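Local coordinates for cellulase (Bacillus sp. BG-CS10, PDB 5E09), which probably hydrolyses internal beta-1,4-glucosidic bonds of cellulose, as a halophilic family 5 glycoside hydrolase that also carries a family 46 carbohydrate-binding module, at residues N162-L167 with P193-A198; T199-L204 with F253-N258. One frame throughout, in Å; residues are numbered along the deposited sequence.

Interaction 1: N162-L167 with P193-A198; sequences NHHAFL and PTLETA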
ATOM      1  N   ASN A 162      16.791   8.326 -23.979  1.00 60.31           N
ATOM      2  CA  ASN A 162      17.520   9.381 -23.290  1.00 57.19           C
ATOM      3  C   ASN A 162      17.162   9.398 -21.808  1.00 61.46           C
ATOM      4  O   ASN A 162      17.943   9.875 -20.985  1.00 71.96           O
ATOM      5  CB  ASN A 162      17.263  10.757 -23.925  1.00 60.69           C
ATOM      6  CG  ASN A 162      15.788  11.039 -24.165  1.00 66.09           C
ATOM      7  OD1 ASN A 162      14.917  10.246 -23.804  1.00 72.62           O
ATOM      8  ND2 ASN A 162      15.503  12.187 -24.764  1.00 66.45           N
ATOM      9  N   HIS A 163      15.988   8.868 -21.471  1.00 52.71           N
ATOM     10  CA  HIS A 163      15.611   8.693 -20.075  1.00 56.94           C
ATOM     11  C   HIS A 163      16.588   7.750 -19.380  1.00 47.15           C
ATOM     12  O   HIS A 163      17.149   8.088 -18.336  1.00 55.90           O
ATOM     13  CB  HIS A 163      14.182   8.159 -19.955  1.00 56.95           C
ATOM     14  CG  HIS A 163      13.130   9.164 -20.303  1.00 67.47           C
ATOM     15  ND1 HIS A 163      11.783   8.916 -20.138  1.00 71.66           N
ATOM     16  CD2 HIS A 163      13.225  10.417 -20.806  1.00 64.76           C
ATOM     17  CE1 HIS A 163      11.094   9.976 -20.523  1.00 65.74           C
ATOM     18  NE2 HIS A 163      11.943  10.901 -20.935  1.00 68.50           N
ATOM     19  N   HIS A 164      16.790   6.572 -19.970  1.00 48.20           N
ATOM     20  CA  HIS A 164      17.734   5.591 -19.436  1.00 50.40           C
ATOM     21  C   HIS A 164      19.107   6.213 -19.265  1.00 47.66           C
ATOM     22  O   HIS A 164      19.777   6.009 -18.241  1.00 53.85           O
ATOM     23  CB  HIS A 164      17.834   4.369 -20.349  1.00 47.04           C
ATOM     24  CG  HIS A 164      16.525   3.682 -20.584  1.00 50.50           C
ATOM     25  ND1 HIS A 164      15.720   3.247 -19.559  1.00 55.50           N
ATOM     26  CD2 HIS A 164      15.900   3.331 -21.736  1.00 62.63           C
ATOM     27  CE1 HIS A 164      14.641   2.665 -20.065  1.00 61.63           C
ATOM     28  NE2 HIS A 164      14.731   2.706 -21.380  1.00 64.36           N
ATOM     29  N   ALA A 165      19.521   6.984 -20.268  1.00 49.74           N
ATOM     30  CA  ALA A 165      20.812   7.661 -20.175  1.00 47.38           C
ATOM     31  C   ALA A 165      20.849   8.626 -18.984  1.00 46.37           C
ATOM     32  O   ALA A 165      21.832   8.662 -18.234  1.00 48.08           O
ATOM     33  CB  ALA A 165      21.118   8.393 -21.460  1.00 48.19           C
ATOM     34  N   PHE A 166      19.776   9.391 -18.807  1.00 36.40           N
ATOM     35  CA  PHE A 166      19.679  10.347 -17.701  1.00 45.45           C
ATOM     36  C   PHE A 166      19.779   9.665 -16.340  1.00 45.57           C
ATOM     37  O   PHE A 166      20.490  10.137 -15.448  1.00 36.41           O
ATOM     38  CB  PHE A 166      18.367  11.136 -17.770  1.00 41.01           C
ATOM     39  CG  PHE A 166      18.269  12.063 -18.946  1.00 48.13           C
ATOM     40  CD1 PHE A 166      19.411  12.555 -19.562  1.00 53.05           C
ATOM     41  CD2 PHE A 166      17.027  12.451 -19.435  1.00 53.18           C
ATOM     42  CE1 PHE A 166      19.318  13.409 -20.646  1.00 45.87           C
ATOM     43  CE2 PHE A 166      16.926  13.303 -20.521  1.00 51.92           C
ATOM     44  CZ  PHE A 166      18.073  13.785 -21.127  1.00 52.38           C
ATOM     45  N   LEU A 167      19.055   8.559 -16.178  1.00 40.82           N
ATOM     46  CA  LEU A 167      19.073   7.848 -14.909  1.00 37.29           C
ATOM     47  C   LEU A 167      20.463   7.292 -14.655  1.00 45.89           C
ATOM     48  O   LEU A 167      20.962   7.359 -13.531  1.00 36.86           O
ATOM     49  CB  LEU A 167      18.034   6.727 -14.879  1.00 33.18           C
ATOM     50  CG  LEU A 167      18.012   5.917 -13.580  1.00 41.31           C
ATOM     51  CD1 LEU A 167      17.954   6.828 -12.355  1.00 38.63           C
ATOM     52  CD2 LEU A 167      16.854   4.945 -13.569  1.00 28.09           C
ATOM     53  N   PRO A 193      17.852   2.912  -7.948  1.00 33.07           N
ATOM     54  CA  PRO A 193      16.523   2.600  -8.476  1.00 35.54           C
ATOM     55  C   PRO A 193      16.505   2.250  -9.964  1.00 39.84           C
ATOM     56  O   PRO A 193      17.325   2.753 -10.735  1.00 43.32           O
ATOM     57  CB  PRO A 193      15.755   3.896  -8.232  1.00 35.21           C
ATOM     58  CG  PRO A 193      16.809   4.962  -8.389  1.00 30.93           C
ATOM     59  CD  PRO A 193      18.104   4.364  -7.910  1.00 28.34           C
ATOM     60  N   THR A 194      15.572   1.384 -10.351  1.00 33.66           N
ATOM     61  CA  THR A 194      15.182   1.274 -11.743  1.00 33.54           C
ATOM     62  C   THR A 194      14.435   2.552 -12.099  1.00 41.86           C
ATOM     63  O   THR A 194      14.040   3.311 -11.211  1.00 33.52           O
ATOM     64  CB  THR A 194      14.276   0.054 -12.012  1.00 46.75           C
ATOM     65  OG1 THR A 194      13.144   0.097 -11.133  1.00 39.21           O
ATOM     66  CG2 THR A 194      15.032  -1.252 -11.789  1.00 39.63           C
ATOM     67  N   LEU A 195      14.249   2.793 -13.392  1.00 38.60           N
ATOM     68  CA  LEU A 195      13.432   3.904 -13.860  1.00 33.23           C
ATOM     69  C   LEU A 195      12.015   3.784 -13.308  1.00 38.58           C
ATOM     70  O   LEU A 195      11.372   2.742 -13.469  1.00 38.64           O
ATOM     71  CB  LEU A 195      13.413   3.937 -15.392  1.00 43.22           C
ATOM     72  CG  LEU A 195      12.826   5.192 -16.041  1.00 48.78           C
ATOM     73  CD1 LEU A 195      13.637   6.426 -15.659  1.00 32.95           C
ATOM     74  CD2 LEU A 195      12.777   5.027 -17.547  1.00 57.61           C
ATOM     75  N   GLU A 196      11.548   4.844 -12.643  1.00 45.66           N
ATOM     76  CA  GLU A 196      10.225   4.887 -12.006  1.00 39.31           C
ATOM     77  C   GLU A 196      10.071   3.840 -10.900  1.00 45.82           C
ATOM     78  O   GLU A 196       8.949   3.512 -10.502  1.00 39.08           O
ATOM     79  CB  GLU A 196       9.117   4.696 -13.049  1.00 34.96           C
ATOM     80  CG  GLU A 196       8.874   5.894 -13.938  1.00 54.96           C
ATOM     81  CD  GLU A 196       7.952   5.578 -15.104  1.00 71.18           C
ATOM     82  OE1 GLU A 196       7.591   4.394 -15.274  1.00 75.54           O
ATOM     83  OE2 GLU A 196       7.594   6.514 -15.855  1.00 77.18           O
ATOM     84  N   THR A 197      11.203   3.335 -10.408  1.00 36.57           N
ATOM     85  CA  THR A 197      11.258   2.154  -9.538  1.00 41.60           C
ATOM     86  C   THR A 197      10.307   1.051  -9.988  1.00 35.33           C
ATOM     87  O   THR A 197       9.706   0.376  -9.161  1.00 40.35           O
ATOM     88  CB  THR A 197      10.945   2.497  -8.058  1.00 48.49           C
ATOM     89  OG1 THR A 197       9.615   3.023  -7.946  1.00 55.95           O
ATOM     90  CG2 THR A 197      11.948   3.506  -7.508  1.00 35.00           C
ATOM     91  N   ALA A 198      10.173   0.873 -11.302  1.00 43.28           N
ATOM     92  CA  ALA A 198       9.273  -0.134 -11.858  1.00 36.17           C
ATOM     93  C   ALA A 198      10.018  -1.438 -12.149  1.00 42.84           C
ATOM     94  O   ALA A 198      11.235  -1.508 -12.006  1.00 37.90           O
ATOM     95  CB  ALA A 198       8.608   0.391 -13.116  1.00 38.60           C
TER

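Interaction 2: T199-L204 with F253-N258; sequences TSQDLL and FNRVHN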
ATOM      1  N   THR A 199       9.293  -2.466 -12.575  1.00 38.19           N
ATOM      2  CA  THR A 199       9.865  -3.807 -12.613  1.00 47.96           C
ATOM      3  C   THR A 199       9.855  -4.479 -13.984  1.00 47.35           C
ATOM      4  O   THR A 199      10.014  -5.696 -14.074  1.00 56.98           O
ATOM      5  CB  THR A 199       9.132  -4.733 -11.618  1.00 47.70           C
ATOM      6  OG1 THR A 199       7.762  -4.890 -12.017  1.00 53.23           O
ATOM      7  CG2 THR A 199       9.187  -4.149 -10.213  1.00 33.58           C
ATOM      8  N   SER A 200       9.683  -3.699 -15.047  1.00 51.35           N
ATOM      9  CA  SER A 200       9.791  -4.233 -16.402  1.00 43.63           C
ATOM     10  C   SER A 200      11.176  -4.827 -16.632  1.00 48.60           C
ATOM     11  O   SER A 200      12.175  -4.305 -16.128  1.00 47.28           O
ATOM     12  CB  SER A 200       9.510  -3.144 -17.436  1.00 43.53           C
ATOM     13  OG  SER A 200       8.229  -2.576 -17.229  1.00 81.24           O
ATOM     14  N   GLN A 201      11.236  -5.916 -17.390  1.00 45.48           N
ATOM     15  CA  GLN A 201      12.506  -6.597 -17.627  1.00 44.69           C
ATOM     16  C   GLN A 201      13.570  -5.651 -18.192  1.00 50.82           C
ATOM     17  O   GLN A 201      14.740  -5.755 -17.836  1.00 46.20           O
ATOM     18  CB  GLN A 201      12.309  -7.788 -18.568  1.00 47.78           C
ATOM     19  CG  GLN A 201      13.532  -8.681 -18.706  1.00 41.87           C
ATOM     20  CD  GLN A 201      14.084  -9.131 -17.364  1.00 51.11           C
ATOM     21  OE1 GLN A 201      13.409  -9.822 -16.600  1.00 48.24           O
ATOM     22  NE2 GLN A 201      15.317  -8.736 -17.069  1.00 48.92           N
ATOM     23  N   ASP A 202      13.167  -4.717 -19.050  1.00 45.35           N
ATOM     24  CA  ASP A 202      14.137  -3.811 -19.655  1.00 49.37           C
ATOM     25  C   ASP A 202      14.727  -2.839 -18.633  1.00 55.10           C
ATOM     26  O   ASP A 202      15.941  -2.588 -18.622  1.00 58.48           O
ATOM     27  CB  ASP A 202      13.512  -3.031 -20.810  1.00 56.01           C
ATOM     28  CG  ASP A 202      14.513  -2.120 -21.499  1.00 80.01           C
ATOM     29  OD1 ASP A 202      15.500  -2.641 -22.072  1.00 74.75           O
ATOM     30  OD2 ASP A 202      14.317  -0.886 -21.468  1.00 74.19           O
ATOM     31  N   LEU A 203      13.870  -2.297 -17.775  1.00 40.65           N
ATOM     32  CA  LEU A 203      14.324  -1.424 -16.703  1.00 38.41           C
ATOM     33  C   LEU A 203      15.256  -2.176 -15.750  1.00 36.83           C
ATOM     34  O   LEU A 203      16.323  -1.674 -15.364  1.00 39.41           O
ATOM     35  CB  LEU A 203      13.121  -0.854 -15.952  1.00 47.05           C
ATOM     36  CG  LEU A 203      12.061  -0.210 -16.852  1.00 41.24           C
ATOM     37  CD1 LEU A 203      10.897   0.315 -16.035  1.00 47.58           C
ATOM     38  CD2 LEU A 203      12.659   0.908 -17.693  1.00 39.95           C
ATOM     39  N   LEU A 204      14.860  -3.392 -15.391  1.00 40.97           N
ATOM     40  CA  LEU A 204      15.695  -4.242 -14.547  1.00 53.00           C
ATOM     41  C   LEU A 204      17.070  -4.434 -15.176  1.00 45.39           C
ATOM     42  O   LEU A 204      18.099  -4.264 -14.513  1.00 47.56           O
ATOM     43  CB  LEU A 204      15.028  -5.598 -14.306  1.00 47.07           C
ATOM     44  CG  LEU A 204      13.699  -5.576 -13.547  1.00 51.49           C
ATOM     45  CD1 LEU A 204      13.126  -6.982 -13.433  1.00 39.83           C
ATOM     46  CD2 LEU A 204      13.863  -4.935 -12.171  1.00 36.33           C
ATOM     47  N   PHE A 253       8.081 -10.605  -9.124  1.00 43.39           N
ATOM     48  CA  PHE A 253       9.239 -10.854  -8.285  1.00 40.04           C
ATOM     49  C   PHE A 253      10.057 -12.052  -8.759  1.00 38.92           C
ATOM     50  O   PHE A 253      11.211 -12.207  -8.371  1.00 53.27           O
ATOM     51  CB  PHE A 253       8.792 -10.969  -6.835  1.00 36.73           C
ATOM     52  CG  PHE A 253       8.364  -9.642  -6.265  1.00 36.60           C
ATOM     53  CD1 PHE A 253       9.312  -8.688  -5.936  1.00 29.73           C
ATOM     54  CD2 PHE A 253       7.025  -9.320  -6.139  1.00 33.23           C
ATOM     55  CE1 PHE A 253       8.939  -7.450  -5.445  1.00 42.58           C
ATOM     56  CE2 PHE A 253       6.637  -8.084  -5.645  1.00 51.82           C
ATOM     57  CZ  PHE A 253       7.597  -7.145  -5.296  1.00 41.02           C
ATOM     58  N   ASN A 254       9.491 -12.859  -9.648  1.00 47.10           N
ATOM     59  CA  ASN A 254      10.300 -13.844 -10.354  1.00 51.43           C
ATOM     60  C   ASN A 254      11.353 -13.155 -11.199  1.00 48.79           C
ATOM     61  O   ASN A 254      12.529 -13.511 -11.136  1.00 52.16           O
ATOM     62  CB  ASN A 254       9.450 -14.755 -11.241  1.00 51.11           C
ATOM     63  CG  ASN A 254       8.918 -15.963 -10.496  1.00 46.30           C
ATOM     64  OD1 ASN A 254       9.349 -16.259  -9.381  1.00 51.04           O
ATOM     65  ND2 ASN A 254       7.978 -16.669 -11.113  1.00 47.40           N
ATOM     66  N   ARG A 255      10.960 -12.161 -11.990  1.00 46.63           N
ATOM     67  CA  ARG A 255      11.985 -11.536 -12.814  1.00 44.50           C
ATOM     68  C   ARG A 255      12.911 -10.643 -11.978  1.00 46.62           C
ATOM     69  O   ARG A 255      14.101 -10.513 -12.303  1.00 47.06           O
ATOM     70  CB  ARG A 255      11.370 -10.759 -13.982  1.00 51.67           C
ATOM     71  CG  ARG A 255      10.414  -9.667 -13.625  1.00 65.28           C
ATOM     72  CD  ARG A 255       9.975  -8.923 -14.875  1.00 57.11           C
ATOM     73  NE  ARG A 255       8.967  -7.926 -14.550  1.00 52.52           N
ATOM     74  CZ  ARG A 255       7.664  -8.172 -14.518  1.00 48.09           C
ATOM     75  NH1 ARG A 255       7.212  -9.383 -14.809  1.00 44.25           N
ATOM     76  NH2 ARG A 255       6.814  -7.205 -14.201  1.00 58.70           N
ATOM     77  N   VAL A 256      12.398 -10.057 -10.895  1.00 44.60           N
ATOM     78  CA  VAL A 256      13.301  -9.333  -9.993  1.00 42.19           C
ATOM     79  C   VAL A 256      14.360 -10.286  -9.423  1.00 43.14           C
ATOM     80  O   VAL A 256      15.542  -9.953  -9.339  1.00 45.61           O
ATOM     81  CB  VAL A 256      12.548  -8.652  -8.827  1.00 43.76           C
ATOM     82  CG1 VAL A 256      13.531  -8.147  -7.774  1.00 31.43           C
ATOM     83  CG2 VAL A 256      11.688  -7.514  -9.341  1.00 49.35           C
ATOM     84  N   HIS A 257      13.928 -11.482  -9.047  1.00 47.35           N
ATOM     85  CA  HIS A 257      14.836 -12.470  -8.477  1.00 48.18           C
ATOM     86  C   HIS A 257      15.866 -12.956  -9.501  1.00 48.48           C
ATOM     87  O   HIS A 257      17.061 -13.027  -9.206  1.00 44.17           O
ATOM     88  CB  HIS A 257      14.047 -13.653  -7.924  1.00 46.48           C
ATOM     89  CG  HIS A 257      14.907 -14.746  -7.374  1.00 57.95           C
ATOM     90  ND1 HIS A 257      15.383 -14.741  -6.081  1.00 49.39           N
ATOM     91  CD2 HIS A 257      15.381 -15.879  -7.945  1.00 49.95           C
ATOM     92  CE1 HIS A 257      16.109 -15.825  -5.876  1.00 57.27           C
ATOM     93  NE2 HIS A 257      16.123 -16.531  -6.993  1.00 59.87           N
ATOM     94  N   ASN A 258      15.400 -13.284 -10.703  1.00 44.93           N
ATOM     95  CA  ASN A 258      16.293 -13.765 -11.755  1.00 52.44           C
ATOM     96  C   ASN A 258      17.343 -12.735 -12.144  1.00 53.67           C
ATOM     97  O   ASN A 258      18.514 -13.072 -12.341  1.00 53.62           O
ATOM     98  CB  ASN A 258      15.501 -14.166 -13.000  1.00 47.65           C
ATOM     99  CG  ASN A 258      14.498 -15.261 -12.719  1.00 64.61           C
ATOM    100  OD1 ASN A 258      14.669 -16.057 -11.790  1.00 67.16           O
ATOM    101  ND2 ASN A 258      13.438 -15.310 -13.521  1.00 66.38           N
TER

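Interaction 1: N162-L167 with P193-A198
Leu167 and Leu195 bring the backbones nearest, their CA atoms 7.0 Å apart, where helix 161-181 faces the loop that leaves barrel strand 190-193. The loop turns back on itself through Thr197 N to Thr194 O and Ala198 N to Leu195 O, and inside it Thr194 OG1 donates to Ala198 O, in the carbonyl plane on a lone pair. Across the contact the meeting is van der Waals packing of leucine methyls. Leu167 reaches over with CG anti to its backbone N (chi1 179°), which carries methyl CD2 onto the loop backbone, 3.4 Å from Leu195 N and 3.6 Å from Pro193 O; the same methyl rests 4.0 Å from Leu195 CB. Leu195 answers with its own CD2, touching two successive histidines: 3.9 Å from His164 CE1, where the two side chains cross at about a right angle, and 4.2 Å from His163 CB. The His163 imidazole is held elsewhere, its NE2 bonded to Thr153 O. As part of a TIM barrel, the contact packs the helix that follows strand 142-145 against the end of the next strand and the loop beyond, with Pro193 also touching Thr222 of strand 219-225 and His164 lying against helix 201-214.

Interaction 2: T199-L204 with F253-N258
Arg255 crosses from helix 243-261 to the start of helix 201-214, meeting Gln201, then Leu204, then Thr199 along its length. Its CB lies 3.4 Å from Gln201 OE1; the Gln201 side chain runs past in the opposite direction, its amide plane 80° from the guanidinium, while its NE2 bonds to Asn205 and Thr259. CG packs on Leu204 CD1 at 3.8 Å, and CD comes 3.3 Å from Thr199 O. With CG between the backbone N and carbonyl carbon (chi1 59°) and the chain extended from there to NE, the head arrives beside Thr199. NE donates to Thr199 O in a nearly straight bond, its 2.5 Å unusually short and uncertain; the oxygen lies in the guanidinium plane, though NE is tilted from the carbonyl plane. Farther out, NH2 makes a weak bond of 3.3 Å to Thr199 OG1. Beside the arginine's aliphatic part, Val256 CG2 meets Thr199 CG2 at 4.3 Å and Leu204 CD1 at 4.4 Å. A leucine in place of Arg255 would probably leave Thr199 O and OG1 without these donors. Next to an apolar patch, a cationic head thus ties helix 243-261 to the loop entering helix 201-214, mainly through a carbonyl, without an ion pair between the segments.

In the fold
Interactions 1 and 2 follow one another along the chain and share one stretch of the barrel: the end of strand 190-193 and the loop after it supply 193-198 to the first, and the loop's end, running into helix 201-214, supplies 199-204 to the second. Their centres are 14 Å apart, and Leu203 bridges them, its CD2 3.6 Å from His164 CE1 and its CD1 3.7 Å from Ala198 CB. Interaction 1 is buried and works through leucine methyls against backbone and imidazole; interaction 2 is partly buried and adds arginine hydrogen bonds alongside apolar contacts of Leu204 and Val256. Helices 161-181 and 243-261 thus take hold of the same connection, the former by packing, the latter by arginine hydrogen bonds together with packing.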